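Local coordinates for protein thiosulfate sulfurtransferase RDL2, mitochondrial (PDB 6K6R) that transfers sulfane sulfur from thiosulfate to cyanide, yielding thiocyanate and sulfite, as a mitochondrial single-domain rhodanese of yeast, at residues Phe25-Phe35 with Arg120-Pro131. Sequence-based numbering, arbitrary orientation.
Sequences FTTKAPKIYTF and RSYGYENTGIYP
Glu125 holds two successive backbone nitrogens with its carboxylate. OE1 accepts the N-H of Thr26 at 2.7 Å and OE2 takes N of Phe25 at 3.0 Å, both on the syn side. The Glu125 chain bends at chi2 (-79°), which sets its two oxygens alongside the nitrogens of Thr26 and Phe25. With an alanine in place of Glu125, these nitrogens would probably lose their acceptors and this end of the chain would be freer to move. The Phe25 ring lays one face over the backbone of Arg120 and Ser121, and its CE2 lies 3.6 Å from Ser121 CB. Arg120 NH1 sits at the edge of that ring and gives a weak bond to Thr26 O. Further along, a water within hydrogen-bonding distance of Lys28 O, Glu125 O and Thr127 OG1 links the two segments. Pro30 CG then packs on Ile129 CG2 at 3.6 Å. Parallel strand pairing follows: Lys31 N to Thr127 O, Ile129 N to Lys31 O (2.8 Å) and Tyr33 N to Ile129 O (2.8 Å). Ile32 CG2 rests on Pro131 CG at 3.7 Å. Tyr130 meets Tyr33 O with its ring edge. Glu116 of helix 111-121 holds Arg120 through NE and Thr127 through OG1. Strand 31-32 is an edge strand of the parallel rhodanese sheet. Strand 127-129 lies between it and strand 101-104. Helix 35-43 begins just after strand 31-32, with Thr34 at its N-cap and Val38 touching Tyr33 and Tyr130.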
loop_
_atom_site.group_PDB
_atom_site.type_symbol
_atom_site.label_atom_id
_atom_site.label_comp_id
_atom_site.label_asym_id
_atom_site.label_seq_id
_atom_site.Cartn_x
_atom_site.Cartn_y
_atom_site.Cartn_z
ATOM N N PHE A 25 -1.947 -18.605 -1.780
ATOM C CA PHE A 25 -0.938 -18.220 -0.801
ATOM C C PHE A 25 0.452 -18.641 -1.267
ATOM O O PHE A 25 0.987 -19.653 -0.814
ATOM C CB PHE A 25 -1.249 -18.841 0.562
ATOM C CG PHE A 25 -0.914 -17.950 1.726
ATOM C CD1 PHE A 25 0.135 -17.049 1.650
ATOM C CD2 PHE A 25 -1.651 -18.015 2.897
ATOM C CE1 PHE A 25 0.443 -16.230 2.721
ATOM C CE2 PHE A 25 -1.348 -17.199 3.970
ATOM C CZ PHE A 25 -0.300 -16.305 3.883
ATOM N N THR A 26 1.034 -17.858 -2.171
ATOM C CA THR A 26 2.332 -18.206 -2.728
ATOM C C THR A 26 3.428 -18.092 -1.673
ATOM O O THR A 26 3.248 -17.510 -0.599
ATOM C CB THR A 26 2.676 -17.307 -3.915
ATOM O OG1 THR A 26 3.733 -17.904 -4.677
ATOM C CG2 THR A 26 3.131 -15.937 -3.433
ATOM N N THR A 27 4.580 -18.668 -2.000
ATOM C CA THR A 27 5.781 -18.549 -1.188
ATOM C C THR A 27 6.687 -17.418 -1.652
ATOM O O THR A 27 7.725 -17.175 -1.025
ATOM C CB THR A 27 6.560 -19.868 -1.203
ATOM O OG1 THR A 27 6.855 -20.233 -2.558
ATOM C CG2 THR A 27 5.745 -20.975 -0.554
ATOM N N LYS A 28 6.322 -16.723 -2.726
ATOM C CA LYS A 28 7.163 -15.666 -3.271
ATOM C C LYS A 28 7.117 -14.441 -2.365
ATOM O O LYS A 28 6.060 -13.828 -2.188
ATOM C CB LYS A 28 6.713 -15.309 -4.685
ATOM C CG LYS A 28 7.674 -14.392 -5.425
ATOM C CD LYS A 28 7.389 -14.370 -6.918
ATOM C CE LYS A 28 8.000 -15.574 -7.617
ATOM N NZ LYS A 28 7.046 -16.211 -8.567
ATOM N N ALA A 29 8.267 -14.090 -1.794
ATOM C CA ALA A 29 8.373 -12.919 -0.945
ATOM C C ALA A 29 8.129 -11.648 -1.760
ATOM O O ALA A 29 8.336 -11.630 -2.975
ATOM C CB ALA A 29 9.749 -12.872 -0.285
ATOM N N PRO A 30 7.683 -10.573 -1.111
ATOM C CA PRO A 30 7.417 -9.333 -1.848
ATOM C C PRO A 30 8.690 -8.708 -2.395
ATOM O O PRO A 30 9.772 -8.817 -1.813
ATOM C CB PRO A 30 6.764 -8.428 -0.795
ATOM C CG PRO A 30 7.243 -8.965 0.510
ATOM C CD PRO A 30 7.325 -10.449 0.313
ATOM N N LYS A 31 8.541 -8.040 -3.537
ATOM C CA LYS A 31 9.656 -7.337 -4.155
ATOM C C LYS A 31 9.981 -6.074 -3.366
ATOM O O LYS A 31 9.085 -5.305 -3.008
ATOM C CB LYS A 31 9.312 -6.992 -5.604
ATOM C CG LYS A 31 10.379 -6.213 -6.353
ATOM C CD LYS A 31 9.848 -5.772 -7.709
ATOM C CE LYS A 31 10.908 -5.066 -8.535
ATOM N NZ LYS A 31 10.353 -4.586 -9.832
ATOM N N ILE A 32 11.264 -5.862 -3.093
ATOM C CA ILE A 32 11.713 -4.744 -2.270
ATOM C C ILE A 32 11.932 -3.529 -3.161
ATOM O O ILE A 32 12.669 -3.595 -4.152
ATOM C CB ILE A 32 12.994 -5.104 -1.500
ATOM C CG1 ILE A 32 12.814 -6.409 -0.716
ATOM C CG2 ILE A 32 13.386 -3.976 -0.564
ATOM C CD1 ILE A 32 13.382 -7.635 -1.410
ATOM N N TYR A 33 11.295 -2.416 -2.805
ATOM C CA TYR A 33 11.386 -1.173 -3.558
ATOM C C TYR A 33 12.195 -0.143 -2.782
ATOM O O TYR A 33 12.215 -0.144 -1.549
ATOM C CB TYR A 33 9.993 -0.612 -3.865
ATOM C CG TYR A 33 9.263 -1.340 -4.971
ATOM C CD1 TYR A 33 8.692 -2.586 -4.750
ATOM C CD2 TYR A 33 9.143 -0.778 -6.236
ATOM C CE1 TYR A 33 8.024 -3.255 -5.759
ATOM C CE2 TYR A 33 8.476 -1.439 -7.251
ATOM C CZ TYR A 33 7.919 -2.676 -7.007
ATOM O OH TYR A 33 7.254 -3.337 -8.014
ATOM N N THR A 34 12.860 0.744 -3.518
ATOM C CA THR A 34 13.673 1.793 -2.928
ATOM C C THR A 34 12.948 3.133 -3.031
ATOM O O THR A 34 11.853 3.237 -3.588
ATOM C CB THR A 34 15.042 1.858 -3.606
ATOM O OG1 THR A 34 14.872 2.126 -5.003
ATOM C CG2 THR A 34 15.783 0.542 -3.435
ATOM N N PHE A 35 13.577 4.174 -2.481
ATOM C CA PHE A 35 12.989 5.510 -2.528
ATOM C C PHE A 35 12.773 5.964 -3.966
ATOM O O PHE A 35 11.703 6.478 -4.313
ATOM C CB PHE A 35 13.882 6.498 -1.774
ATOM C CG PHE A 35 13.407 7.924 -1.838
ATOM C CD1 PHE A 35 12.525 8.418 -0.890
ATOM C CD2 PHE A 35 13.852 8.777 -2.837
ATOM C CE1 PHE A 35 12.088 9.729 -0.944
ATOM C CE2 PHE A 35 13.418 10.088 -2.897
ATOM C CZ PHE A 35 12.535 10.565 -1.949
ATOM N N ARG A 120 -1.448 -11.722 0.480
ATOM C CA ARG A 120 -1.190 -13.017 -0.139
ATOM C C ARG A 120 -2.159 -14.079 0.362
ATOM O O ARG A 120 -2.448 -15.041 -0.359
ATOM C CB ARG A 120 0.254 -13.447 0.119
ATOM C CG ARG A 120 1.266 -12.812 -0.824
ATOM C CD ARG A 120 2.641 -13.443 -0.679
ATOM N NE ARG A 120 3.305 -13.037 0.556
ATOM C CZ ARG A 120 3.689 -13.879 1.510
ATOM N NH1 ARG A 120 3.478 -15.181 1.374
ATOM N NH2 ARG A 120 4.286 -13.419 2.602
ATOM N N SER A 121 -2.671 -13.925 1.585
ATOM C CA SER A 121 -3.672 -14.850 2.100
ATOM C C SER A 121 -5.027 -14.684 1.425
ATOM O O SER A 121 -5.892 -15.548 1.596
ATOM C CB SER A 121 -3.824 -14.672 3.613
ATOM O OG SER A 121 -4.627 -13.544 3.919
ATOM N N TYR A 122 -5.232 -13.604 0.669
ATOM C CA TYR A 122 -6.494 -13.349 -0.012
ATOM C C TYR A 122 -6.381 -13.465 -1.527
ATOM O O TYR A 122 -7.286 -13.019 -2.239
ATOM C CB TYR A 122 -7.029 -11.966 0.366
ATOM C CG TYR A 122 -7.546 -11.880 1.784
ATOM C CD1 TYR A 122 -8.475 -12.795 2.261
ATOM C CD2 TYR A 122 -7.102 -10.887 2.647
ATOM C CE1 TYR A 122 -8.950 -12.722 3.555
ATOM C CE2 TYR A 122 -7.570 -10.807 3.945
ATOM C CZ TYR A 122 -8.494 -11.727 4.392
ATOM O OH TYR A 122 -8.964 -11.653 5.683
ATOM N N GLY A 123 -5.297 -14.045 -2.037
ATOM C CA GLY A 123 -5.138 -14.232 -3.462
ATOM C C GLY A 123 -4.308 -13.184 -4.171
ATOM O O GLY A 123 -4.097 -13.305 -5.384
ATOM N N TYR A 124 -3.837 -12.157 -3.464
ATOM C CA TYR A 124 -2.962 -11.144 -4.056
ATOM C C TYR A 124 -1.535 -11.675 -3.984
ATOM O O TYR A 124 -0.824 -11.475 -2.998
ATOM C CB TYR A 124 -3.110 -9.809 -3.338
ATOM C CG TYR A 124 -4.453 -9.137 -3.535
ATOM C CD1 TYR A 124 -4.686 -8.311 -4.625
ATOM C CD2 TYR A 124 -5.487 -9.326 -2.624
ATOM C CE1 TYR A 124 -5.910 -7.692 -4.808
ATOM C CE2 TYR A 124 -6.715 -8.713 -2.800
ATOM C CZ TYR A 124 -6.921 -7.897 -3.892
ATOM O OH TYR A 124 -8.140 -7.284 -4.071
ATOM N N GLU A 125 -1.110 -12.364 -5.041
ATOM C CA GLU A 125 0.196 -13.009 -5.057
ATOM C C GLU A 125 1.283 -12.162 -5.711
ATOM O O GLU A 125 2.451 -12.565 -5.697
ATOM C CB GLU A 125 0.111 -14.369 -5.762
ATOM C CG GLU A 125 -1.181 -15.130 -5.498
ATOM C CD GLU A 125 -1.193 -15.832 -4.150
ATOM O OE1 GLU A 125 -0.149 -15.842 -3.462
ATOM O OE2 GLU A 125 -2.245 -16.388 -3.781
ATOM N N ASN A 126 0.934 -11.009 -6.276
ATOM C CA ASN A 126 1.900 -10.057 -6.819
ATOM C C ASN A 126 1.969 -8.886 -5.842
ATOM O O ASN A 126 1.083 -8.028 -5.828
ATOM C CB ASN A 126 1.492 -9.606 -8.219
ATOM C CG ASN A 126 2.619 -8.915 -8.964
ATOM O OD1 ASN A 126 3.750 -8.849 -8.481
ATOM N ND2 ASN A 126 2.313 -8.393 -10.146
ATOM N N THR A 127 3.011 -8.863 -5.013
ATOM C CA THR A 127 3.132 -7.875 -3.951
ATOM C C THR A 127 4.535 -7.284 -3.924
ATOM O O THR A 127 5.493 -7.863 -4.443
ATOM C CB THR A 127 2.814 -8.473 -2.568
ATOM O OG1 THR A 127 3.835 -9.411 -2.203
ATOM C CG2 THR A 127 1.461 -9.171 -2.568
ATOM N N GLY A 128 4.637 -6.109 -3.293
ATOM C CA GLY A 128 5.916 -5.473 -3.064
ATOM C C GLY A 128 5.913 -4.760 -1.726
ATOM O O GLY A 128 4.877 -4.638 -1.070
ATOM N N ILE A 129 7.094 -4.291 -1.327
ATOM C CA ILE A 129 7.262 -3.607 -0.047
ATOM C C ILE A 129 8.280 -2.486 -0.207
ATOM O O ILE A 129 9.361 -2.694 -0.766
ATOM C CB ILE A 129 7.709 -4.571 1.072
ATOM C CG1 ILE A 129 8.951 -5.357 0.645
ATOM C CG2 ILE A 129 6.576 -5.513 1.461
ATOM C CD1 ILE A 129 9.774 -5.877 1.806
ATOM N N TYR A 130 7.930 -1.297 0.285
ATOM C CA TYR A 130 8.890 -0.216 0.437
ATOM C C TYR A 130 9.299 -0.156 1.901
ATOM O O TYR A 130 8.494 0.277 2.739
ATOM C CB TYR A 130 8.298 1.118 -0.010
ATOM C CG TYR A 130 9.150 2.314 0.358
ATOM C CD1 TYR A 130 10.500 2.357 0.031
ATOM C CD2 TYR A 130 8.607 3.398 1.037
ATOM C CE1 TYR A 130 11.284 3.445 0.367
ATOM C CE2 TYR A 130 9.384 4.492 1.377
ATOM C CZ TYR A 130 10.721 4.509 1.039
ATOM O OH TYR A 130 11.500 5.594 1.374
ATOM N N PRO A 131 10.513 -0.580 2.260
ATOM C CA PRO A 131 10.873 -0.664 3.686
ATOM C C PRO A 131 10.889 0.674 4.403
ATOM O O PRO A 131 10.814 0.695 5.638
ATOM C CB PRO A 131 12.275 -1.293 3.659
ATOM C CG PRO A 131 12.383 -1.948 2.319
ATOM C CD PRO A 131 11.578 -1.098 1.388
HETATM O O HOH W 1 4.703 -11.899 -3.959
#